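Local coordinates for effector protein MavE (PDB 6PIR), which is a virulence effector indispensable for endoplasmic-reticulum-mediated remodelling of the Legionella-containing vacuole, for its lysosomal evasion and for replication inside macrophages and amoebae, at residues 9-14 with 96-101; 31-36 with 69-74; 46-51 with 64-69; 104-109 with 121-126. One frame throughout, in Å; residues are numbered along the deposited sequence.

Contact 1 of 4, residues 9-14 with 96-101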
loop_
_atom_site.group_PDB
_atom_site.type_symbol
_atom_site.label_atom_id
_atom_site.label_comp_id
_atom_site.label_asym_id
_atom_site.label_seq_id
_atom_site.Cartn_x
_atom_site.Cartn_y
_atom_site.Cartn_z
ATOM N N ASN A 9 0.385 5.244 -11.456
ATOM C CA ASN A 9 1.756 5.426 -10.990
ATOM C C ASN A 9 1.829 5.410 -9.471
ATOM O O ASN A 9 2.765 4.835 -8.894
ATOM C CB ASN A 9 2.335 6.729 -11.533
ATOM C CG ASN A 9 3.553 6.498 -12.389
ATOM O OD1 ASN A 9 4.683 6.507 -11.897
ATOM N ND2 ASN A 9 3.335 6.301 -13.674
ATOM N N PHE A 10 0.859 6.061 -8.813
ATOM C CA PHE A 10 0.799 6.047 -7.362
ATOM C C PHE A 10 0.703 4.614 -6.838
ATOM O O PHE A 10 1.361 4.245 -5.855
ATOM C CB PHE A 10 -0.403 6.849 -6.899
ATOM C CG PHE A 10 -0.427 7.097 -5.426
ATOM C CD1 PHE A 10 0.119 8.265 -4.904
ATOM C CD2 PHE A 10 -1.008 6.187 -4.563
ATOM C CE1 PHE A 10 0.103 8.511 -3.523
ATOM C CE2 PHE A 10 -1.026 6.419 -3.198
ATOM C CZ PHE A 10 -0.471 7.589 -2.677
ATOM N N LEU A 11 -0.124 3.800 -7.479
ATOM C CA LEU A 11 -0.254 2.406 -7.090
ATOM C C LEU A 11 1.063 1.678 -7.274
ATOM O O LEU A 11 1.467 0.900 -6.414
ATOM C CB LEU A 11 -1.353 1.739 -7.936
ATOM C CG LEU A 11 -2.790 2.175 -7.677
ATOM C CD1 LEU A 11 -3.670 1.623 -8.807
ATOM C CD2 LEU A 11 -3.299 1.726 -6.305
ATOM N N ILE A 12 1.715 1.854 -8.427
ATOM C CA ILE A 12 2.966 1.131 -8.675
ATOM C C ILE A 12 4.013 1.469 -7.604
ATOM O O ILE A 12 4.707 0.589 -7.060
ATOM C CB ILE A 12 3.484 1.458 -10.079
ATOM C CG1 ILE A 12 2.604 0.771 -11.127
ATOM C CG2 ILE A 12 4.932 1.058 -10.218
ATOM C CD1 ILE A 12 2.842 1.305 -12.464
ATOM N N ASN A 13 4.151 2.753 -7.284
ATOM C CA ASN A 13 5.168 3.133 -6.289
ATOM C C ASN A 13 4.788 2.690 -4.889
ATOM O O ASN A 13 5.661 2.331 -4.064
ATOM C CB ASN A 13 5.367 4.636 -6.329
ATOM C CG ASN A 13 6.055 5.080 -7.572
ATOM O OD1 ASN A 13 6.883 4.355 -8.116
ATOM N ND2 ASN A 13 5.743 6.281 -8.023
ATOM N N SER A 14 3.491 2.745 -4.587
ATOM C CA SER A 14 3.001 2.292 -3.293
ATOM C C SER A 14 3.224 0.794 -3.115
ATOM O O SER A 14 3.650 0.344 -2.044
ATOM C CB SER A 14 1.524 2.659 -3.192
ATOM O OG SER A 14 1.392 4.064 -3.198
ATOM N N ASN A 96 -7.378 6.832 -2.205
ATOM C CA ASN A 96 -8.669 6.188 -2.015
ATOM C C ASN A 96 -8.775 4.952 -2.902
ATOM O O ASN A 96 -9.400 3.975 -2.510
ATOM C CB ASN A 96 -9.850 7.124 -2.313
ATOM C CG ASN A 96 -10.067 8.239 -1.264
ATOM O OD1 ASN A 96 -9.622 8.152 -0.124
ATOM N ND2 ASN A 96 -10.856 9.247 -1.652
ATOM N N ILE A 97 -8.195 4.988 -4.100
ATOM C CA ILE A 97 -8.222 3.799 -4.961
ATOM C C ILE A 97 -7.365 2.704 -4.356
ATOM O O ILE A 97 -7.800 1.557 -4.236
ATOM C CB ILE A 97 -7.787 4.123 -6.402
ATOM C CG1 ILE A 97 -8.876 4.941 -7.127
ATOM C CG2 ILE A 97 -7.537 2.832 -7.184
ATOM C CD1 ILE A 97 -8.406 5.539 -8.427
ATOM N N LEU A 98 -6.173 3.064 -3.886
ATOM C CA LEU A 98 -5.341 2.099 -3.176
ATOM C C LEU A 98 -6.130 1.449 -2.046
ATOM O O LEU A 98 -6.307 0.232 -2.022
ATOM C CB LEU A 98 -4.083 2.792 -2.670
ATOM C CG LEU A 98 -3.125 1.910 -1.838
ATOM C CD1 LEU A 98 -2.638 0.696 -2.677
ATOM C CD2 LEU A 98 -1.966 2.748 -1.368
ATOM N N LEU A 99 -6.725 2.262 -1.173
ATOM C CA LEU A 99 -7.397 1.735 0.010
ATOM C C LEU A 99 -8.668 0.971 -0.346
ATOM O O LEU A 99 -8.886 -0.153 0.128
ATOM C CB LEU A 99 -7.691 2.910 0.949
ATOM C CG LEU A 99 -6.384 3.564 1.416
ATOM C CD1 LEU A 99 -6.599 4.909 2.142
ATOM C CD2 LEU A 99 -5.651 2.630 2.333
ATOM N N ASP A 100 -9.527 1.557 -1.183
ATOM C CA ASP A 100 -10.855 1.020 -1.392
ATOM C C ASP A 100 -10.842 -0.086 -2.439
ATOM O O ASP A 100 -11.601 -1.057 -2.327
ATOM C CB ASP A 100 -11.809 2.143 -1.828
ATOM C CG ASP A 100 -11.941 3.254 -0.781
ATOM O OD1 ASP A 100 -11.410 3.110 0.335
ATOM O OD2 ASP A 100 -12.575 4.294 -1.077
ATOM N N ASN A 101 -10.040 0.066 -3.492
ATOM C CA ASN A 101 -10.002 -0.949 -4.532
ATOM C C ASN A 101 -8.924 -2.011 -4.277
ATOM O O ASN A 101 -9.188 -3.205 -4.450
ATOM C CB ASN A 101 -9.793 -0.297 -5.904
ATOM C CG ASN A 101 -11.045 0.440 -6.413
ATOM O OD1 ASN A 101 -11.786 -0.044 -7.309
ATOM N ND2 ASN A 101 -11.278 1.612 -5.867
#

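Contact 2 of 4, residues 31-36 with 69-74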
loop_
_atom_site.group_PDB
_atom_site.type_symbol
_atom_site.label_atom_id
_atom_site.label_comp_id
_atom_site.label_asym_id
_atom_site.label_seq_id
_atom_site.Cartn_x
_atom_site.Cartn_y
_atom_site.Cartn_z
ATOM N N ALA A 31 12.030 0.713 12.084
ATOM C CA ALA A 31 12.786 1.910 11.696
ATOM C C ALA A 31 12.052 2.714 10.618
ATOM O O ALA A 31 12.019 3.956 10.661
ATOM C CB ALA A 31 14.182 1.504 11.224
ATOM N N ILE A 32 11.474 2.010 9.642
ATOM C CA ILE A 32 10.693 2.650 8.582
ATOM C C ILE A 32 9.485 3.350 9.179
ATOM O O ILE A 32 9.187 4.507 8.856
ATOM C CB ILE A 32 10.256 1.616 7.539
ATOM C CG1 ILE A 32 11.470 1.005 6.838
ATOM C CG2 ILE A 32 9.312 2.308 6.527
ATOM C CD1 ILE A 32 11.161 -0.243 5.978
ATOM N N HIS A 33 8.779 2.653 10.075
ATOM C CA HIS A 33 7.653 3.258 10.770
ATOM C C HIS A 33 8.080 4.526 11.498
ATOM O O HIS A 33 7.406 5.566 11.425
ATOM C CB HIS A 33 7.023 2.259 11.754
ATOM C CG HIS A 33 5.754 2.783 12.351
ATOM N ND1 HIS A 33 4.591 2.914 11.614
ATOM C CD2 HIS A 33 5.496 3.333 13.558
ATOM C CE1 HIS A 33 3.659 3.471 12.371
ATOM N NE2 HIS A 33 4.185 3.735 13.552
ATOM N N HIS A 34 9.191 4.443 12.236
ATOM C CA HIS A 34 9.678 5.586 12.973
ATOM C C HIS A 34 9.929 6.758 12.041
ATOM O O HIS A 34 9.608 7.908 12.376
ATOM C CB HIS A 34 10.957 5.167 13.693
ATOM C CG HIS A 34 11.617 6.287 14.426
ATOM N ND1 HIS A 34 10.922 7.136 15.261
ATOM C CD2 HIS A 34 12.901 6.706 14.435
ATOM C CE1 HIS A 34 11.760 8.027 15.764
ATOM N NE2 HIS A 34 12.966 7.786 15.279
ATOM N N PHE A 35 10.462 6.470 10.848
ATOM C CA PHE A 35 10.760 7.521 9.883
ATOM C C PHE A 35 9.490 8.185 9.367
ATOM O O PHE A 35 9.479 9.396 9.122
ATOM C CB PHE A 35 11.557 6.939 8.708
ATOM C CG PHE A 35 11.765 7.923 7.592
ATOM C CD1 PHE A 35 12.735 8.912 7.698
ATOM C CD2 PHE A 35 11.000 7.851 6.437
ATOM C CE1 PHE A 35 12.919 9.839 6.661
ATOM C CE2 PHE A 35 11.180 8.767 5.409
ATOM C CZ PHE A 35 12.138 9.741 5.507
ATOM N N THR A 36 8.440 7.400 9.124
ATOM C CA THR A 36 7.199 7.988 8.636
ATOM C C THR A 36 6.308 8.455 9.780
ATOM O O THR A 36 5.325 9.159 9.523
ATOM C CB THR A 36 6.408 6.994 7.762
ATOM O OG1 THR A 36 6.100 5.832 8.539
ATOM C CG2 THR A 36 7.220 6.540 6.538
ATOM N N ILE A 69 1.120 -0.389 4.621
ATOM C CA ILE A 69 0.354 0.428 3.680
ATOM C C ILE A 69 0.461 1.909 4.043
ATOM O O ILE A 69 0.630 2.764 3.168
ATOM C CB ILE A 69 -1.115 -0.016 3.634
ATOM C CG1 ILE A 69 -1.269 -1.368 2.916
ATOM C CG2 ILE A 69 -1.955 1.038 2.915
ATOM C CD1 ILE A 69 -1.074 -1.323 1.390
ATOM N N ALA A 70 0.253 2.243 5.328
ATOM C CA ALA A 70 0.307 3.645 5.737
ATOM C C ALA A 70 1.688 4.228 5.472
ATOM O O ALA A 70 1.804 5.366 4.987
ATOM C CB ALA A 70 -0.095 3.799 7.209
ATOM N N GLU A 71 2.737 3.429 5.697
ATOM C CA GLU A 71 4.100 3.882 5.444
ATOM C C GLU A 71 4.339 4.059 3.962
ATOM O O GLU A 71 5.014 5.006 3.552
ATOM C CB GLU A 71 5.105 2.893 6.028
ATOM C CG GLU A 71 5.151 2.949 7.566
ATOM C CD GLU A 71 5.495 1.616 8.218
ATOM O OE1 GLU A 71 6.048 0.711 7.567
ATOM O OE2 GLU A 71 5.215 1.464 9.411
ATOM N N ALA A 72 3.806 3.145 3.156
ATOM C CA ALA A 72 3.939 3.244 1.715
ATOM C C ALA A 72 3.280 4.514 1.199
ATOM O O ALA A 72 3.877 5.251 0.410
ATOM C CB ALA A 72 3.317 2.010 1.046
ATOM N N ILE A 73 2.064 4.804 1.665
ATOM C CA ILE A 73 1.366 6.024 1.239
ATOM C C ILE A 73 2.163 7.265 1.638
ATOM O O ILE A 73 2.321 8.201 0.846
ATOM C CB ILE A 73 -0.058 6.058 1.818
ATOM C CG1 ILE A 73 -0.902 4.935 1.243
ATOM C CG2 ILE A 73 -0.718 7.415 1.597
ATOM C CD1 ILE A 73 -2.179 4.713 1.984
ATOM N N ALA A 74 2.655 7.298 2.884
ATOM C CA ALA A 74 3.484 8.401 3.352
ATOM C C ALA A 74 4.691 8.606 2.447
ATOM O O ALA A 74 4.985 9.739 2.037
ATOM C CB ALA A 74 3.944 8.110 4.791
#

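Contact 3 of 4, residues 46-51 with 64-69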
loop_
_atom_site.group_PDB
_atom_site.type_symbol
_atom_site.label_atom_id
_atom_site.label_comp_id
_atom_site.label_asym_id
_atom_site.label_seq_id
_atom_site.Cartn_x
_atom_site.Cartn_y
_atom_site.Cartn_z
ATOM N N GLN A 46 -8.055 3.931 7.986
ATOM C CA GLN A 46 -9.037 2.853 8.155
ATOM C C GLN A 46 -8.705 1.646 7.270
ATOM O O GLN A 46 -9.559 1.111 6.573
ATOM C CB GLN A 46 -10.459 3.344 7.849
ATOM C CG GLN A 46 -10.911 4.647 8.480
ATOM C CD GLN A 46 -12.258 5.071 7.910
ATOM O OE1 GLN A 46 -12.467 5.036 6.691
ATOM N NE2 GLN A 46 -13.184 5.440 8.784
ATOM N N ILE A 47 -7.443 1.217 7.291
ATOM C CA ILE A 47 -7.043 0.111 6.416
ATOM C C ILE A 47 -7.616 -1.210 6.917
ATOM O O ILE A 47 -8.056 -2.049 6.118
ATOM C CB ILE A 47 -5.508 0.065 6.307
ATOM C CG1 ILE A 47 -4.987 1.395 5.744
ATOM C CG2 ILE A 47 -5.054 -1.087 5.438
ATOM C CD1 ILE A 47 -3.522 1.694 6.082
ATOM N N ASN A 48 -7.693 -1.381 8.250
ATOM C CA ASN A 48 -8.224 -2.607 8.854
ATOM C C ASN A 48 -9.564 -3.024 8.255
ATOM O O ASN A 48 -9.784 -4.206 7.952
ATOM C CB ASN A 48 -8.382 -2.411 10.365
ATOM C CG ASN A 48 -7.178 -2.862 11.140
ATOM O OD1 ASN A 48 -6.315 -3.546 10.602
ATOM N ND2 ASN A 48 -7.100 -2.469 12.414
ATOM N N SER A 49 -10.460 -2.073 8.039
ATOM C CA SER A 49 -11.789 -2.465 7.576
ATOM C C SER A 49 -11.807 -3.010 6.146
ATOM O O SER A 49 -12.815 -3.598 5.739
ATOM C CB SER A 49 -12.730 -1.277 7.656
ATOM O OG SER A 49 -12.325 -0.276 6.742
ATOM N N ARG A 50 -10.742 -2.823 5.376
ATOM C CA ARG A 50 -10.713 -3.219 3.970
ATOM C C ARG A 50 -10.033 -4.571 3.736
ATOM O O ARG A 50 -9.933 -5.027 2.594
ATOM C CB ARG A 50 -10.027 -2.106 3.176
ATOM C CG ARG A 50 -10.797 -0.765 3.227
ATOM C CD ARG A 50 -9.911 0.464 2.959
ATOM N NE ARG A 50 -10.685 1.647 2.567
ATOM C CZ ARG A 50 -11.352 2.430 3.411
ATOM N NH1 ARG A 50 -11.336 2.157 4.715
ATOM N NH2 ARG A 50 -12.027 3.487 2.959
ATOM N N ILE A 51 -9.547 -5.218 4.789
ATOM C CA ILE A 51 -8.858 -6.494 4.638
ATOM C C ILE A 51 -9.850 -7.604 4.339
ATOM O O ILE A 51 -10.843 -7.779 5.052
ATOM C CB ILE A 51 -8.052 -6.805 5.913
ATOM C CG1 ILE A 51 -6.929 -5.787 6.077
ATOM C CG2 ILE A 51 -7.471 -8.213 5.858
ATOM C CD1 ILE A 51 -6.076 -5.969 7.367
ATOM N N LYS A 64 0.973 -5.529 10.888
ATOM C CA LYS A 64 2.069 -5.463 9.932
ATOM C C LYS A 64 1.587 -4.894 8.597
ATOM O O LYS A 64 2.229 -4.008 8.013
ATOM C CB LYS A 64 2.698 -6.849 9.758
ATOM C CG LYS A 64 3.616 -7.284 10.924
ATOM C CD LYS A 64 4.433 -8.539 10.520
ATOM C CE LYS A 64 5.276 -9.112 11.656
ATOM N NZ LYS A 64 4.501 -9.894 12.675
ATOM N N PHE A 65 0.437 -5.370 8.119
ATOM C CA PHE A 65 -0.056 -4.943 6.813
ATOM C C PHE A 65 -0.446 -3.473 6.819
ATOM O O PHE A 65 -0.045 -2.716 5.925
ATOM C CB PHE A 65 -1.232 -5.825 6.390
ATOM C CG PHE A 65 -1.905 -5.351 5.144
ATOM C CD1 PHE A 65 -1.320 -5.551 3.910
ATOM C CD2 PHE A 65 -3.097 -4.642 5.214
ATOM C CE1 PHE A 65 -1.951 -5.091 2.740
ATOM C CE2 PHE A 65 -3.723 -4.195 4.051
ATOM C CZ PHE A 65 -3.138 -4.419 2.817
ATOM N N THR A 66 -1.237 -3.051 7.818
ATOM C CA THR A 66 -1.742 -1.679 7.832
ATOM C C THR A 66 -0.600 -0.701 8.032
ATOM O O THR A 66 -0.573 0.370 7.408
ATOM C CB THR A 66 -2.782 -1.476 8.931
ATOM O OG1 THR A 66 -2.167 -1.697 10.201
ATOM C CG2 THR A 66 -3.968 -2.431 8.770
ATOM N N SER A 67 0.344 -1.041 8.912
ATOM C CA SER A 67 1.522 -0.201 9.066
ATOM C C SER A 67 2.241 -0.052 7.750
ATOM O O SER A 67 2.612 1.071 7.374
ATOM C CB SER A 67 2.461 -0.777 10.134
ATOM O OG SER A 67 1.836 -0.633 11.399
ATOM N N ALA A 68 2.408 -1.159 7.016
ATOM C CA ALA A 68 3.163 -1.080 5.772
ATOM C C ALA A 68 2.439 -0.232 4.737
ATOM O O ALA A 68 3.075 0.531 4.009
ATOM C CB ALA A 68 3.448 -2.470 5.227
ATOM N N ILE A 69 1.120 -0.389 4.621
ATOM C CA ILE A 69 0.354 0.428 3.680
ATOM C C ILE A 69 0.461 1.909 4.043
ATOM O O ILE A 69 0.630 2.764 3.168
ATOM C CB ILE A 69 -1.115 -0.016 3.634
ATOM C CG1 ILE A 69 -1.269 -1.368 2.916
ATOM C CG2 ILE A 69 -1.955 1.038 2.915
ATOM C CD1 ILE A 69 -1.074 -1.323 1.390
HETATM O O HOH W 1 -3.926 -2.972 12.120
#

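Contact 4 of 4, residues 104-109 with 121-126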
loop_
_atom_site.group_PDB
_atom_site.type_symbol
_atom_site.label_atom_id
_atom_site.label_comp_id
_atom_site.label_asym_id
_atom_site.label_seq_id
_atom_site.Cartn_x
_atom_site.Cartn_y
_atom_site.Cartn_z
ATOM N N PRO A 104 -8.532 -4.753 -0.671
ATOM C CA PRO A 104 -9.226 -6.053 -0.782
ATOM C C PRO A 104 -8.540 -7.031 -1.719
ATOM O O PRO A 104 -8.497 -8.236 -1.445
ATOM C CB PRO A 104 -10.620 -5.662 -1.303
ATOM C CG PRO A 104 -10.814 -4.302 -0.758
ATOM C CD PRO A 104 -9.480 -3.624 -0.801
ATOM N N LEU A 105 -7.970 -6.527 -2.814
ATOM C CA LEU A 105 -7.261 -7.402 -3.740
ATOM C C LEU A 105 -5.990 -7.938 -3.111
ATOM O O LEU A 105 -5.712 -9.139 -3.163
ATOM C CB LEU A 105 -6.911 -6.649 -5.017
ATOM C CG LEU A 105 -8.055 -6.407 -5.961
ATOM C CD1 LEU A 105 -7.547 -5.553 -7.096
ATOM C CD2 LEU A 105 -8.570 -7.762 -6.459
ATOM N N LEU A 106 -5.194 -7.046 -2.540
ATOM C CA LEU A 106 -3.911 -7.432 -1.966
ATOM C C LEU A 106 -4.069 -8.419 -0.819
ATOM O O LEU A 106 -3.192 -9.270 -0.616
ATOM C CB LEU A 106 -3.170 -6.180 -1.478
ATOM C CG LEU A 106 -2.683 -5.168 -2.518
ATOM C CD1 LEU A 106 -2.361 -3.881 -1.815
ATOM C CD2 LEU A 106 -1.474 -5.669 -3.300
ATOM N N THR A 107 -5.169 -8.336 -0.061
ATOM C CA THR A 107 -5.369 -9.176 1.121
ATOM C C THR A 107 -6.192 -10.427 0.829
ATOM O O THR A 107 -6.484 -11.204 1.748
ATOM C CB THR A 107 -6.036 -8.371 2.239
ATOM O OG1 THR A 107 -7.299 -7.872 1.790
ATOM C CG2 THR A 107 -5.141 -7.190 2.667
ATOM N N ALA A 108 -6.528 -10.671 -0.432
ATOM C CA ALA A 108 -7.310 -11.832 -0.823
ATOM C C ALA A 108 -6.392 -13.019 -1.086
ATOM O O ALA A 108 -5.246 -12.843 -1.499
ATOM C CB ALA A 108 -8.117 -11.516 -2.089
ATOM N N ASN A 109 -6.923 -14.239 -0.863
ATOM C CA ASN A 109 -6.261 -15.506 -1.217
ATOM C C ASN A 109 -4.889 -15.646 -0.578
ATOM O O ASN A 109 -3.957 -16.160 -1.202
ATOM C CB ASN A 109 -6.134 -15.712 -2.725
ATOM C CG ASN A 109 -7.465 -15.761 -3.417
ATOM O OD1 ASN A 109 -8.359 -16.485 -2.984
ATOM N ND2 ASN A 109 -7.605 -15.019 -4.509
ATOM N N GLU A 121 3.520 -11.210 -2.699
ATOM C CA GLU A 121 3.465 -11.789 -4.043
ATOM C C GLU A 121 2.279 -11.258 -4.850
ATOM O O GLU A 121 2.422 -10.957 -6.042
ATOM C CB GLU A 121 3.487 -13.303 -3.937
ATOM C CG GLU A 121 4.872 -13.759 -3.466
ATOM C CD GLU A 121 4.839 -15.139 -2.853
ATOM O OE1 GLU A 121 3.708 -15.649 -2.701
ATOM O OE2 GLU A 121 5.917 -15.693 -2.513
ATOM N N ASN A 122 1.104 -11.121 -4.220
ATOM C CA ASN A 122 -0.023 -10.444 -4.856
ATOM C C ASN A 122 0.420 -9.078 -5.372
ATOM O O ASN A 122 0.203 -8.728 -6.538
ATOM C CB ASN A 122 -1.185 -10.251 -3.857
ATOM C CG ASN A 122 -1.879 -11.565 -3.439
ATOM O OD1 ASN A 122 -1.751 -12.602 -4.098
ATOM N ND2 ASN A 122 -2.615 -11.517 -2.314
ATOM N N SER A 123 1.107 -8.316 -4.512
ATOM C CA SER A 123 1.559 -6.979 -4.858
ATOM C C SER A 123 2.518 -7.011 -6.037
ATOM O O SER A 123 2.391 -6.216 -6.972
ATOM C CB SER A 123 2.220 -6.326 -3.628
ATOM O OG SER A 123 2.608 -5.007 -3.929
ATOM N N SER A 124 3.498 -7.917 -6.006
ATOM C CA SER A 124 4.464 -7.975 -7.101
ATOM C C SER A 124 3.776 -8.233 -8.436
ATOM O O SER A 124 4.123 -7.605 -9.444
ATOM C CB SER A 124 5.511 -9.050 -6.838
ATOM O OG SER A 124 4.907 -10.332 -6.811
ATOM N N GLN A 125 2.800 -9.156 -8.463
ATOM C CA GLN A 125 2.088 -9.460 -9.718
ATOM C C GLN A 125 1.272 -8.267 -10.203
ATOM O O GLN A 125 1.314 -7.906 -11.392
ATOM C CB GLN A 125 1.184 -10.681 -9.530
ATOM C CG GLN A 125 1.942 -12.008 -9.505
ATOM C CD GLN A 125 2.369 -12.438 -10.897
ATOM O OE1 GLN A 125 1.539 -12.880 -11.697
ATOM N NE2 GLN A 125 3.659 -12.296 -11.200
ATOM N N ILE A 126 0.519 -7.638 -9.293
ATOM C CA ILE A 126 -0.298 -6.476 -9.655
ATOM C C ILE A 126 0.579 -5.344 -10.197
ATOM O O ILE A 126 0.248 -4.697 -11.206
ATOM C CB ILE A 126 -1.125 -6.035 -8.433
ATOM C CG1 ILE A 126 -2.163 -7.097 -8.047
ATOM C CG2 ILE A 126 -1.729 -4.621 -8.601
ATOM C CD1 ILE A 126 -2.800 -6.824 -6.670
HETATM O O HOH W 2 -1.897 -15.222 -3.012
#

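Contact 1 of 4, residues 9-14 with 96-101
Leu-98 holds its CG trans to the backbone N (chi1 177°) and Leu-11 holds its CG trans to the carbonyl carbon (chi1 -69°), and these settings lay the two side chains alongside each other, running in opposite senses. The contact is a helix-helix crossing in the core of the MavE helical bundle: helix 5-21 meets helix 85-106 with segment axes 10.2 Å apart and N-to-C directions at 69°. Leu-11 does its work with CD2, which lies 3.8 Å from both CA and CD1 of Leu-98, so one methyl packs on the backbone and on the branch of its partner. Its other methyl, CD1, comes 4.4 Å from CG2 of Ile-97, a looser touch. On the far branch of Leu-98, CD2 touches two residues one turn apart: it meets the ring of Phe-10 at the edge, near the ring plane, and CB of Ser-14 at 3.9 Å. Val-76 and Ile-73 of helix 59-77 continue this apolar layer. The hydroxyl of Ser-14 is turned back into its own helix, where OG donates to the carbonyl O of Phe-10 at 2.7 Å, from the opposite face of the carbonyl plane to the N-H of Ser-14.

Contact 2 of 4, residues 31-36 with 69-74
Glu-71 lies across the three side chains it meets on helix 26-36, crossing Ile-32, His-33 and Thr-36 each at about a right angle. Its carboxylate plane is turned 60° from the imidazole plane of His-33, yet the bond between them is well placed on the ring side: OE2 of Glu-71 stands close to the ring plane and accepts from ND1 of His-33 at 2.7 Å. OE2 uses its anti lone pair, the one directed away from OE1, and the N-H...O angle of 140° shows a bent bond. His-33 has CG trans to its backbone N, which swings the ring past the helix flank until the ND1 edge meets the acid. The same OE2 also lies 3.1 Å from CB of His-33, so the acid is tucked against the root of the side chain as well as its ring. OE1 faces an apolar neighbour, CG2 of Ile-32, at 3.8 Å. Further along the helix, OG1 of Thr-36 lies 3.2 Å from the methylene CG of Glu-71, while CB of Thr-36 rests on CB of Ala-74 at 4.0 Å. Ile-21 of helix 5-21 touches both Ile-32 and Glu-71. Since Glu-71 is buried, the ring N-H would be expected to stabilise its negative charge. The segment axes pass 9.8 Å apart with a signed crossing angle of 50°, and the arrangement is a helix-helix crossing at the surface of the bundle, joined by a His-carboxylate hydrogen bond.

Contact 3 of 4, residues 46-51 with 64-69
Residues 47-49 have helix-like backbone angles, Arg-50 N donates to Ile-47 O at 2.9 Å, and the segment lies with Ile-47 against Thr-66 of helix 59-77. Ile-47 supplies most of the packing. With chi1 -59° its CG1 branch reaches in toward the helix, carrying CD1 to 3.6 Å from CG2 of Ile-69 and 3.5 Å from the backbone O of Thr-66, while CG2 reaches 3.7 Å from CE2 of Phe-65 and also packs on the methyl CG2 of Thr-66. Ile-51 comes to the same ring by CD1, 3.9 Å from CD2 of Phe-65, its side chain running past the phenyl in the opposite direction. Ile-69 CG1 lies over one face of the ring, offset toward the rim.

At the outer border the carbonyl oxygen OD1 of Asn-48 stands 3.2 Å from the methyl CG2 of Thr-66. A water donates to that OD1 and is also hydrogen-bonded to OG1 of Thr-66, each at 2.9 Å, bridging loop and helix. OG1 is held besides by Lys-62 O within its own helix. The guanidinium of Arg-50 forms a salt bridge with Asp-100 of helix 85-106. The segment directly follows the inferred NPxY motif ending at Tyr-45. Its chemistry implies that an apolar core of isoleucines and Phe-65, with the methyl of Thr-66, joins the loop to the helix, with polar contact across the border made through water.

Contact 4 of 4, residues 104-109 with 121-126
The side-chain amide of Asn-122 donates from ND2 to two backbone carbonyls where helix 85-106 ends. The stronger bond runs to Leu-106 O at 2.9 Å with an N-H...O angle of 166°. The acceptor lies essentially in the amide plane, whereas the donor stands well above the plane of the Leu-106 carbonyl. The second, to Ala-108 O at 3.1 Å, is weak and bent to 134°. On the other side of the amide, OD1 of Asn-122 accepts from a water at 2.8 Å, and the same water donates to Asn-109 O. Both ends of the group are thus engaged, which fixes its rotation and identifies ND2 as the nitrogen.

Apolar packing continues beside the amide. Leu-106 keeps CG trans to its carbonyl carbon (chi1 -67°), so that CD2 reaches over to helix 115-134, 3.7 Å from CA of Ser-123 and 3.8 Å from CD1 of Ile-126. CB of Leu-105 touches that same CD1 more loosely, at 4.4 Å. Leu-15 of helix 5-21 packs on Leu-106, Ser-123 and Ile-126, and the hydroxyl of Ser-123 bonds to Glu-19 of that helix. One carbonyl of the last turn and one of the following loop, both taken up by an asparagine of the next helix, make this a side-chain-to-backbone hydrogen-bonded junction between consecutive helices of an all-helical bundle.

The four contacts tie five helices of this all-helical part of MavE, which lacks the C-terminal transmembrane helix. Contacts 1 and 4 both use helix 85-106, contacts 2 and 3 both use helix 59-77 and share Ile-69. Along the chain contact 3 is nested within contact 2, both lie inside the loop closed by contact 1, and contact 4 follows. Neighbouring centres are about 12 to 15 Å apart; contacts 2 and 4, about 19 Å apart, lie on opposite sides of the chain's centre. Leu-98 CD2 packs 3.6 Å from Ile-73 CG1, linking contacts 1 and 2, and a salt bridge links contacts 1 and 3, joining the loop after the probable NPxY motif to the bundle.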